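PDB 5GV0: lysosome-associated membrane glycoprotein 1 from Mus musculus, which is a heavily glycosylated lysosomal membrane protein that assembles with its own kind, probably through its luminal domains, and probably contributes to the glycoprotein coat lining the lysosomal membrane. Local coordinates for residues 7-10 with 15-18; 27-32 with 37-42; 60-63 with 68-71. One frame throughout, in Å; residues are numbered along the deposited sequence.

Contact 1. Residues 7-10 with 15-18; sequences YNVT and TCLL
Val-9 faces both Cys-16 and Leu-17 in a classic beta bulge, set in the antiparallel hairpin of strands 5-11 and 14-30. Its carbonyl oxygen takes two N-H groups: Cys-16 N lies 2.8 Å from Val-9 O in a nearly linear bond, whereas Leu-17 N at 3.4 Å from the same oxygen makes only a weak one. Val-9's own N-H donates to Leu-17 O, with Val-9 N 2.9 Å from that oxygen. The two methyls of Val-9 divide the bulge between them. CG1, anti to the backbone N (chi1 178°), meets Cys-16 SG at 3.7 Å, and CG2 meets Leu-17 CD2 at 3.8 Å.

Further out, the disulfide of Cys-16 with Cys-53 ties the bulge to the loop between strands 48-52 and 57-64, and Leu-60 of strand 57-64 packs against both Val-9 and Leu-17. The face bearing Asn-8, Thr-10, Thr-15 and Leu-18 is more polar. There Thr-15 OG1 is hydrogen-bonded to Asp-150, while Asn-8 crosses Thr-15 at about a right angle and brings its amide oxygen up to two methyls: Asn-8 OD1 sits 3.2 Å from Thr-15 CG2 and 3.6 Å from Leu-18 CD2.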
ATOM      1  N   TYR A   7      -4.928   7.672   6.602  1.00  9.68           N
ATOM      2  CA  TYR A   7      -5.906   6.594   6.536  1.00 12.23           C
ATOM      3  C   TYR A   7      -6.156   6.012   7.917  1.00 10.41           C
ATOM      4  O   TYR A   7      -5.227   5.839   8.702  1.00 11.64           O
ATOM      5  CB  TYR A   7      -5.424   5.486   5.595  1.00 13.08           C
ATOM      6  CG  TYR A   7      -5.017   5.959   4.212  1.00 12.12           C
ATOM      7  CD1 TYR A   7      -5.954   6.061   3.194  1.00 16.05           C
ATOM      8  CD2 TYR A   7      -3.701   6.284   3.926  1.00 12.65           C
ATOM      9  CE1 TYR A   7      -5.590   6.484   1.925  1.00 14.87           C
ATOM     10  CE2 TYR A   7      -3.328   6.707   2.665  1.00 13.85           C
ATOM     11  CZ  TYR A   7      -4.278   6.802   1.671  1.00 15.58           C
ATOM     12  OH  TYR A   7      -3.907   7.218   0.410  1.00 15.32           O
ATOM     13  N   ASN A   8      -7.416   5.693   8.191  1.00 12.41           N
ATOM     14  CA  ASN A   8      -7.825   5.055   9.436  1.00 13.85           C
ATOM     15  C   ASN A   8      -8.825   3.965   9.076  1.00 14.11           C
ATOM     16  O   ASN A   8      -9.843   4.251   8.461  1.00 14.82           O
ATOM     17  CB  ASN A   8      -8.430   6.087  10.395  1.00 17.53           C
ATOM     18  CG  ASN A   8      -9.057   5.466  11.628  1.00 31.08           C
ATOM     19  OD1 ASN A   8      -8.496   4.566  12.245  1.00 33.43           O
ATOM     20  ND2 ASN A   8     -10.230   5.961  11.999  1.00 43.54           N
ATOM     21  N   VAL A   9      -8.512   2.717   9.406  1.00 10.89           N
ATOM     22  CA  VAL A   9      -9.447   1.620   9.185  1.00 11.40           C
ATOM     23  C   VAL A   9      -9.924   1.119  10.540  1.00 12.34           C
ATOM     24  O   VAL A   9      -9.117   0.731  11.384  1.00 11.52           O
ATOM     25  CB  VAL A   9      -8.807   0.469   8.376  1.00 12.74           C
ATOM     26  CG1 VAL A   9      -9.783  -0.691   8.205  1.00 13.87           C
ATOM     27  CG2 VAL A   9      -8.332   0.974   7.018  1.00 12.09           C
ATOM     28  N   THR A  10     -11.237   1.163  10.757  1.00 11.55           N
ATOM     29  CA  THR A  10     -11.826   0.707  12.009  1.00 12.49           C
ATOM     30  C   THR A  10     -12.884  -0.358  11.757  1.00 12.65           C
ATOM     31  O   THR A  10     -13.654  -0.259  10.796  1.00 16.34           O
ATOM     32  CB  THR A  10     -12.453   1.879  12.792  1.00 17.24           C
ATOM     33  OG1 THR A  10     -11.455   2.868  13.061  1.00 28.18           O
ATOM     34  CG2 THR A  10     -13.026   1.400  14.119  1.00 19.49           C
ATOM     35  N   THR A  15      -9.805   0.401  15.842  1.00 15.38           N
ATOM     36  CA  THR A  15      -8.861   0.719  14.777  1.00 13.83           C
ATOM     37  C   THR A  15      -7.875  -0.419  14.538  1.00 14.01           C
ATOM     38  O   THR A  15      -7.248  -0.912  15.474  1.00 16.76           O
ATOM     39  CB  THR A  15      -8.098   2.004  15.104  1.00 14.56           C
ATOM     40  OG1 THR A  15      -9.029   3.084  15.216  1.00 18.03           O
ATOM     41  CG2 THR A  15      -7.103   2.338  14.012  1.00 14.82           C
ATOM     42  N   CYS A  16      -7.751  -0.848  13.283  1.00 10.96           N
ATOM     43  CA  CYS A  16      -6.817  -1.913  12.944  1.00 11.08           C
ATOM     44  C   CYS A  16      -5.772  -1.463  11.927  1.00 11.16           C
ATOM     45  O   CYS A  16      -4.873  -2.223  11.595  1.00 11.04           O
ATOM     46  CB  CYS A  16      -7.560  -3.138  12.405  1.00 14.55           C
ATOM     47  SG  CYS A  16      -8.280  -2.924  10.763  1.00 12.99           S
ATOM     48  N   LEU A  17      -5.893  -0.241  11.419  1.00 10.91           N
ATOM     49  CA  LEU A  17      -4.863   0.304  10.545  1.00  9.59           C
ATOM     50  C   LEU A  17      -4.812   1.806  10.692  1.00 10.78           C
ATOM     51  O   LEU A  17      -5.849   2.471  10.629  1.00 11.48           O
ATOM     52  CB  LEU A  17      -5.119  -0.059   9.077  1.00 11.83           C
ATOM     53  CG  LEU A  17      -4.033   0.335   8.066  1.00 12.03           C
ATOM     54  CD1 LEU A  17      -2.822  -0.593   8.124  1.00 16.10           C
ATOM     55  CD2 LEU A  17      -4.624   0.343   6.669  1.00 20.20           C
ATOM     56  N   LEU A  18      -3.612   2.324  10.924  1.00 10.95           N
ATOM     57  CA  LEU A  18      -3.338   3.748  10.829  1.00 10.06           C
ATOM     58  C   LEU A  18      -2.244   3.921   9.811  1.00  9.13           C
ATOM     59  O   LEU A  18      -1.273   3.160   9.810  1.00 10.43           O
ATOM     60  CB  LEU A  18      -2.891   4.329  12.164  1.00 11.28           C
ATOM     61  CG  LEU A  18      -3.910   4.390  13.293  1.00 12.62           C
ATOM     62  CD1 LEU A  18      -3.223   4.890  14.539  1.00 16.84           C
ATOM     63  CD2 LEU A  18      -5.057   5.307  12.913  1.00 14.70           C
TER

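Contact 2. Residues 27-32 with 37-42; sequences ITYLKK and VTRAFN
Val-37 lays its CG1 methyl over one face of the Tyr-29 ring, a CH-pi contact in which CG1 stands 3.7 Å from the centroid of that ring and 21° off its normal. The methyl is displaced toward the rim on the hydroxyl side, touching CE1 and CZ. Both side chains point the same way from a hydrogen-bonded antiparallel pair, and both use the position between backbone N and carbonyl carbon, chi1 68° for Tyr-29 and 72° for Val-37, which turns ring and methyl onto each other.

Arg-39 comes to the far end of the ring. Its chain is extended from CG to NE, and Arg-39 NE donates to Tyr-29 OH at 2.8 Å in a nearly straight bond, the oxygen lying in the guanidinium plane although ring and guanidinium are inclined to each other. Val-37 CG2 covers one face of that guanidinium. Lys-31, leaving the end of its strand, crosses Val-37 with its aliphatic part, Lys-31 CG being 3.7 Å from Val-37 CG1. Asp-95 holds the polar ends together, bonding to Tyr-29 OH and forming a salt bridge with Arg-39 NH1.

Thr-28 and Thr-38 occupy the reverse face as a non-hydrogen-bonded pair and join their hydroxyls, Thr-28 OG1 to Thr-38 OG1 at 2.8 Å. Near the other end, Ile-27 CG2 touches the edge of the Phe-41 ring at CE2, 3.5 Å away.

Four backbone bonds unite the hairpin of strands 14-30 and 36-42. Beneath it, Ile-27 packs on Phe-101 and Ile-103 of strand 100-105, Leu-93 meets Tyr-29 and Phe-41, and the hairpin forms one end of the mixed sheet, in which strand 14-30 also pairs with strands 5-11, 133-138 and 140-144.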
ATOM      1  N   ILE A  27       3.926   1.947 -13.563  1.00 13.16           N
ATOM      2  CA  ILE A  27       3.454   0.873 -14.427  1.00 11.65           C
ATOM      3  C   ILE A  27       4.016   0.978 -15.842  1.00 13.03           C
ATOM      4  O   ILE A  27       3.993   2.041 -16.477  1.00 13.70           O
ATOM      5  CB  ILE A  27       1.904   0.828 -14.473  1.00 12.65           C
ATOM      6  CG1 ILE A  27       1.444  -0.360 -15.316  1.00 19.40           C
ATOM      7  CG2 ILE A  27       1.312   2.145 -14.973  1.00 15.51           C
ATOM      8  CD1 ILE A  27       0.051  -0.824 -14.990  1.00 32.39           C
ATOM      9  N   THR A  28       4.557  -0.141 -16.311  1.00 12.41           N
ATOM     10  CA  THR A  28       5.044  -0.258 -17.674  1.00 14.73           C
ATOM     11  C   THR A  28       4.047  -1.095 -18.460  1.00 16.87           C
ATOM     12  O   THR A  28       3.674  -2.179 -18.021  1.00 17.93           O
ATOM     13  CB  THR A  28       6.434  -0.898 -17.708  1.00 15.38           C
ATOM     14  OG1 THR A  28       7.349  -0.084 -16.962  1.00 18.07           O
ATOM     15  CG2 THR A  28       6.933  -1.035 -19.135  1.00 17.49           C
ATOM     16  N   TYR A  29       3.598  -0.594 -19.607  1.00 15.04           N
ATOM     17  CA  TYR A  29       2.599  -1.319 -20.381  1.00 13.63           C
ATOM     18  C   TYR A  29       2.680  -1.041 -21.877  1.00 16.25           C
ATOM     19  O   TYR A  29       3.330  -0.097 -22.316  1.00 17.19           O
ATOM     20  CB  TYR A  29       1.194  -0.996 -19.864  1.00 15.42           C
ATOM     21  CG  TYR A  29       0.719   0.425 -20.089  1.00 18.31           C
ATOM     22  CD1 TYR A  29       1.075   1.451 -19.218  1.00 15.40           C
ATOM     23  CD2 TYR A  29      -0.121   0.735 -21.153  1.00 20.67           C
ATOM     24  CE1 TYR A  29       0.620   2.742 -19.411  1.00 15.44           C
ATOM     25  CE2 TYR A  29      -0.580   2.024 -21.354  1.00 17.62           C
ATOM     26  CZ  TYR A  29      -0.207   3.023 -20.479  1.00 17.55           C
ATOM     27  OH  TYR A  29      -0.657   4.308 -20.664  1.00 18.61           O
ATOM     28  N   LEU A  30       2.015  -1.898 -22.646  1.00 20.66           N
ATOM     29  CA  LEU A  30       1.940  -1.774 -24.096  1.00 21.05           C
ATOM     30  C   LEU A  30       0.760  -0.915 -24.510  1.00 24.47           C
ATOM     31  O   LEU A  30      -0.379  -1.202 -24.143  1.00 21.82           O
ATOM     32  CB  LEU A  30       1.818  -3.157 -24.739  1.00 24.17           C
ATOM     33  CG  LEU A  30       3.075  -4.021 -24.796  1.00 31.37           C
ATOM     34  CD1 LEU A  30       2.741  -5.421 -25.289  1.00 44.32           C
ATOM     35  CD2 LEU A  30       4.108  -3.370 -25.695  1.00 36.96           C
ATOM     36  N   LYS A  31       1.034   0.135 -25.278  1.00 25.27           N
ATOM     37  CA  LYS A  31      -0.019   0.998 -25.804  1.00 24.79           C
ATOM     38  C   LYS A  31      -0.671   0.366 -27.032  1.00 32.50           C
ATOM     39  O   LYS A  31      -0.195  -0.649 -27.542  1.00 32.33           O
ATOM     40  CB  LYS A  31       0.538   2.379 -26.151  1.00 28.18           C
ATOM     41  CG  LYS A  31       1.192   3.095 -24.980  1.00 25.07           C
ATOM     42  CD  LYS A  31       1.436   4.565 -25.287  1.00 27.05           C
ATOM     43  CE  LYS A  31       2.368   4.744 -26.470  1.00 43.47           C
ATOM     44  NZ  LYS A  31       2.468   6.178 -26.866  1.00 35.85           N
ATOM     45  N   LYS A  32      -1.764   0.967 -27.498  1.00 35.63           N
ATOM     46  CA  LYS A  32      -2.468   0.471 -28.677  1.00 37.87           C
ATOM     47  C   LYS A  32      -1.575   0.474 -29.910  1.00 39.69           C
ATOM     48  O   LYS A  32      -1.691  -0.399 -30.769  1.00 44.36           O
ATOM     49  CB  LYS A  32      -3.715   1.307 -28.959  1.00 30.21           C
ATOM     50  CG  LYS A  32      -4.773   1.246 -27.877  1.00 33.86           C
ATOM     51  CD  LYS A  32      -6.061   1.891 -28.359  1.00 43.61           C
ATOM     52  CE  LYS A  32      -7.043   2.069 -27.221  1.00 41.47           C
ATOM     53  NZ  LYS A  32      -7.044   0.896 -26.304  1.00 39.71           N
ATOM     54  N   VAL A  37       5.320   1.910 -22.818  1.00 17.61           N
ATOM     55  CA  VAL A  37       5.450   3.168 -22.091  1.00 16.61           C
ATOM     56  C   VAL A  37       5.467   2.903 -20.580  1.00 14.44           C
ATOM     57  O   VAL A  37       4.899   1.921 -20.107  1.00 14.58           O
ATOM     58  CB  VAL A  37       4.307   4.149 -22.452  1.00 16.27           C
ATOM     59  CG1 VAL A  37       2.983   3.697 -21.851  1.00 15.35           C
ATOM     60  CG2 VAL A  37       4.646   5.559 -22.006  1.00 18.98           C
ATOM     61  N   THR A  38       6.149   3.769 -19.838  1.00 13.51           N
ATOM     62  CA  THR A  38       6.162   3.697 -18.381  1.00 12.88           C
ATOM     63  C   THR A  38       5.588   4.987 -17.816  1.00 12.05           C
ATOM     64  O   THR A  38       6.032   6.075 -18.172  1.00 12.80           O
ATOM     65  CB  THR A  38       7.581   3.471 -17.851  1.00 13.57           C
ATOM     66  OG1 THR A  38       8.077   2.227 -18.359  1.00 14.34           O
ATOM     67  CG2 THR A  38       7.595   3.431 -16.333  1.00 15.12           C
ATOM     68  N   ARG A  39       4.578   4.866 -16.961  1.00 11.19           N
ATOM     69  CA  ARG A  39       3.923   6.025 -16.360  1.00 11.64           C
ATOM     70  C   ARG A  39       3.796   5.884 -14.852  1.00 13.87           C
ATOM     71  O   ARG A  39       3.714   4.770 -14.317  1.00 13.52           O
ATOM     72  CB  ARG A  39       2.522   6.242 -16.949  1.00 13.62           C
ATOM     73  CG  ARG A  39       2.468   6.391 -18.465  1.00 14.09           C
ATOM     74  CD  ARG A  39       1.090   6.894 -18.895  1.00 15.75           C
ATOM     75  NE  ARG A  39       0.825   6.673 -20.317  1.00 17.52           N
ATOM     76  CZ  ARG A  39       1.250   7.470 -21.291  1.00 16.76           C
ATOM     77  NH1 ARG A  39       0.958   7.184 -22.553  1.00 20.08           N
ATOM     78  NH2 ARG A  39       1.976   8.537 -21.005  1.00 19.44           N
ATOM     79  N   ALA A  40       3.761   7.020 -14.170  1.00 10.88           N
ATOM     80  CA  ALA A  40       3.498   7.049 -12.740  1.00 12.23           C
ATOM     81  C   ALA A  40       2.103   7.570 -12.471  1.00 13.73           C
ATOM     82  O   ALA A  40       1.671   8.561 -13.056  1.00 15.22           O
ATOM     83  CB  ALA A  40       4.521   7.901 -12.017  1.00 14.00           C
ATOM     84  N   PHE A  41       1.401   6.888 -11.574  1.00 12.11           N
ATOM     85  CA  PHE A  41       0.087   7.312 -11.124  1.00 13.54           C
ATOM     86  C   PHE A  41       0.128   7.482  -9.619  1.00 14.96           C
ATOM     87  O   PHE A  41       0.230   6.499  -8.878  1.00 13.17           O
ATOM     88  CB  PHE A  41      -0.979   6.297 -11.527  1.00 14.93           C
ATOM     89  CG  PHE A  41      -1.150   6.162 -13.006  1.00 17.33           C
ATOM     90  CD1 PHE A  41      -1.989   7.021 -13.697  1.00 25.10           C
ATOM     91  CD2 PHE A  41      -0.467   5.189 -13.711  1.00 15.17           C
ATOM     92  CE1 PHE A  41      -2.142   6.905 -15.064  1.00 22.61           C
ATOM     93  CE2 PHE A  41      -0.621   5.074 -15.080  1.00 18.79           C
ATOM     94  CZ  PHE A  41      -1.459   5.937 -15.751  1.00 19.34           C
ATOM     95  N   ASN A  42       0.075   8.727  -9.163  1.00 13.26           N
ATOM     96  CA  ASN A  42       0.085   8.986  -7.734  1.00 12.23           C
ATOM     97  C   ASN A  42      -1.244   8.612  -7.104  1.00 14.57           C
ATOM     98  O   ASN A  42      -2.307   8.873  -7.666  1.00 16.72           O
ATOM     99  CB  ASN A  42       0.396  10.456  -7.448  1.00 14.54           C
ATOM    100  CG  ASN A  42       1.831  10.819  -7.756  1.00 17.11           C
ATOM    101  OD1 ASN A  42       2.676   9.948  -7.938  1.00 19.67           O
ATOM    102  ND2 ASN A  42       2.118  12.114  -7.797  1.00 19.33           N
TER

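Contact 3. Residues 60-63 with 68-71; sequences LKVE and ALEL. With NAG (2-acetamido-2-deoxy-beta-D-glucopyranose), chain E.
The hairpin of strands 57-64 and 67-76 has one face turned to the hydrophobic interior and the other to an N-linked glycan, whose N-acetylglucosamine rests its acetamido group on Lys-61, Ala-68 and Glu-70. Lys-61 starts with CG anti to the backbone N (chi1 -174°) and bends at chi3, which carries NZ to the sugar's carbonyl oxygen: Lys-61 NZ donates a weak hydrogen bond to NAG O7 at 3.2 Å. Ala-68 CB lies 3.5 Å from that same O7, while the acetyl methyl C8 of the sugar touches Glu-70 CB at 3.7 Å.

Glu-70 crosses Lys-61 obliquely, with Glu-70 OE2 at 3.7 Å from Lys-61 CE. The charged ends stay farther apart, and the carboxylate is held through OE1 by Arg-88 and Gln-72.

On the inner face Val-62 and Leu-69 lie side by side, Val-62 CG2 reaching Leu-69 CB at 3.7 Å, with Leu-60 and Leu-71 continuing the apolar surface. Four backbone bonds join the strands in regular register.

The sugar, attached covalently to the protein, probably gains only modest hold from this hairpin: one weak bond and a few van der Waals contacts. The carboxylate of Glu-70, a buried residue, is paired with Arg-88 and would be expected to stay ionised.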
ATOM      1  N   LEU A  60      -6.571  -2.221   3.082  1.00 10.57           N
ATOM      2  CA  LEU A  60      -6.846  -0.826   2.763  1.00  8.71           C
ATOM      3  C   LEU A  60      -7.034  -0.710   1.261  1.00 11.54           C
ATOM      4  O   LEU A  60      -6.154  -1.118   0.499  1.00 12.42           O
ATOM      5  CB  LEU A  60      -5.705   0.075   3.229  1.00 10.38           C
ATOM      6  CG  LEU A  60      -5.858   1.561   2.884  1.00 11.65           C
ATOM      7  CD1 LEU A  60      -6.971   2.203   3.706  1.00 12.19           C
ATOM      8  CD2 LEU A  60      -4.544   2.290   3.088  1.00 16.46           C
ATOM      9  N   LYS A  61      -8.172  -0.172   0.832  1.00 11.29           N
ATOM     10  CA  LYS A  61      -8.439   0.017  -0.586  1.00 10.34           C
ATOM     11  C   LYS A  61      -8.581   1.496  -0.913  1.00 12.45           C
ATOM     12  O   LYS A  61      -9.349   2.212  -0.278  1.00 13.71           O
ATOM     13  CB  LYS A  61      -9.694  -0.738  -1.016  1.00 10.19           C
ATOM     14  CG  LYS A  61      -9.951  -0.688  -2.513  1.00 16.06           C
ATOM     15  CD  LYS A  61     -11.241  -1.387  -2.892  1.00 19.08           C
ATOM     16  CE  LYS A  61     -11.173  -2.886  -2.664  1.00 24.34           C
ATOM     17  NZ  LYS A  61     -12.371  -3.556  -3.249  1.00 27.32           N
ATOM     18  N   VAL A  62      -7.815   1.945  -1.901  1.00 10.24           N
ATOM     19  CA  VAL A  62      -7.858   3.325  -2.347  1.00 11.07           C
ATOM     20  C   VAL A  62      -8.229   3.337  -3.825  1.00 11.69           C
ATOM     21  O   VAL A  62      -7.579   2.690  -4.651  1.00 13.81           O
ATOM     22  CB  VAL A  62      -6.513   4.056  -2.088  1.00 16.93           C
ATOM     23  CG1 VAL A  62      -6.212   4.063  -0.596  1.00 18.97           C
ATOM     24  CG2 VAL A  62      -5.365   3.396  -2.830  1.00 20.75           C
ATOM     25  N   GLU A  63      -9.290   4.053  -4.168  1.00 13.43           N
ATOM     26  CA  GLU A  63      -9.813   3.926  -5.515  1.00 14.83           C
ATOM     27  C   GLU A  63     -10.402   5.205  -6.085  1.00 16.40           C
ATOM     28  O   GLU A  63     -10.741   6.146  -5.362  1.00 15.57           O
ATOM     29  CB  GLU A  63     -10.867   2.819  -5.559  1.00 18.61           C
ATOM     30  CG  GLU A  63     -12.056   3.034  -4.637  1.00 20.28           C
ATOM     31  CD  GLU A  63     -12.933   1.798  -4.533  1.00 21.36           C
ATOM     32  OE1 GLU A  63     -13.181   1.143  -5.570  1.00 26.17           O
ATOM     33  OE2 GLU A  63     -13.368   1.471  -3.412  1.00 15.20           O
ATOM     34  N   ALA A  68      -8.358   0.856  -8.831  1.00 14.28           N
ATOM     35  CA  ALA A  68      -8.523   0.446  -7.448  1.00 11.94           C
ATOM     36  C   ALA A  68      -7.269  -0.262  -6.978  1.00 11.99           C
ATOM     37  O   ALA A  68      -6.824  -1.230  -7.600  1.00 14.54           O
ATOM     38  CB  ALA A  68      -9.745  -0.455  -7.289  1.00 15.41           C
ATOM     39  N   LEU A  69      -6.696   0.241  -5.893  1.00 10.80           N
ATOM     40  CA  LEU A  69      -5.507  -0.347  -5.289  1.00 10.54           C
ATOM     41  C   LEU A  69      -5.835  -0.881  -3.914  1.00 11.17           C
ATOM     42  O   LEU A  69      -6.326  -0.129  -3.073  1.00 10.66           O
ATOM     43  CB  LEU A  69      -4.392   0.691  -5.174  1.00 10.27           C
ATOM     44  CG  LEU A  69      -3.167   0.247  -4.360  1.00 11.37           C
ATOM     45  CD1 LEU A  69      -2.369  -0.810  -5.111  1.00 12.79           C
ATOM     46  CD2 LEU A  69      -2.280   1.446  -4.015  1.00 16.15           C
ATOM     47  N   GLU A  70      -5.549  -2.158  -3.667  1.00  9.10           N
ATOM     48  CA  GLU A  70      -5.747  -2.706  -2.326  1.00 10.20           C
ATOM     49  C   GLU A  70      -4.433  -3.192  -1.756  1.00 10.42           C
ATOM     50  O   GLU A  70      -3.690  -3.948  -2.395  1.00 11.15           O
ATOM     51  CB  GLU A  70      -6.767  -3.844  -2.310  1.00 10.53           C
ATOM     52  CG  GLU A  70      -7.054  -4.350  -0.880  1.00 12.25           C
ATOM     53  CD  GLU A  70      -8.148  -5.391  -0.839  1.00 15.83           C
ATOM     54  OE1 GLU A  70      -7.898  -6.525  -1.290  1.00 18.79           O
ATOM     55  OE2 GLU A  70      -9.259  -5.072  -0.360  1.00 18.96           O
ATOM     56  N   LEU A  71      -4.150  -2.739  -0.546  1.00  9.71           N
ATOM     57  CA  LEU A  71      -2.999  -3.192   0.215  1.00  8.48           C
ATOM     58  C   LEU A  71      -3.483  -4.203   1.228  1.00 10.52           C
ATOM     59  O   LEU A  71      -4.495  -3.982   1.908  1.00 11.98           O
ATOM     60  CB  LEU A  71      -2.312  -2.031   0.921  1.00 10.85           C
ATOM     61  CG  LEU A  71      -1.928  -0.846   0.050  1.00 13.24           C
ATOM     62  CD1 LEU A  71      -1.240   0.209   0.897  1.00 17.17           C
ATOM     63  CD2 LEU A  71      -1.038  -1.304  -1.093  1.00 14.35           C
TER
HETATM   64  C1  NAG E 404     -10.988  -6.000  -9.059  1.00 18.85           C
HETATM   65  C2  NAG E 404     -11.259  -5.881  -7.560  1.00 19.74           C
HETATM   66  C3  NAG E 404     -11.858  -7.180  -7.025  1.00 24.39           C
HETATM   67  C4  NAG E 404     -13.072  -7.588  -7.850  1.00 37.13           C
HETATM   68  C5  NAG E 404     -12.704  -7.637  -9.328  1.00 26.92           C
HETATM   69  C6  NAG E 404     -13.886  -7.936 -10.220  1.00 35.64           C
HETATM   70  C7  NAG E 404      -9.872  -4.420  -6.150  1.00 23.98           C
HETATM   71  C8  NAG E 404      -8.536  -4.240  -5.496  1.00 23.44           C
HETATM   72  N2  NAG E 404     -10.036  -5.549  -6.846  1.00 19.87           N
HETATM   73  O3  NAG E 404     -12.247  -6.985  -5.671  1.00 26.66           O
HETATM   74  O4  NAG E 404     -13.529  -8.872  -7.440  1.00 37.28           O
HETATM   75  O5  NAG E 404     -12.187  -6.362  -9.733  1.00 24.46           O
HETATM   76  O6  NAG E 404     -14.791  -6.840 -10.265  1.00 47.24           O
HETATM   77  O7  NAG E 404     -10.764  -3.583  -6.047  1.00 27.32           O

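All three contacts close antiparallel hairpins, yet their chemistry differs with their place in the fold. Contact 3 is the most buried and belongs to the antiparallel sheet that holds strands 57-64 and 67-76; contacts 1 and 2 are partly buried and share strand 14-30, at points whose centres lie 31 Å apart on opposite sides of the chain's centre. Contacts 1 and 3 pack directly face to face across the two sheets, Tyr-7 CE1 meeting Val-62 CG1 at 3.5 Å, so that their apolar sides build one core. Contact 2 touches neither and relies more on polar side-chain bonds. Regular pairing in contacts 2 and 3 contrasts with the bulge of contact 1, beside a disulfide.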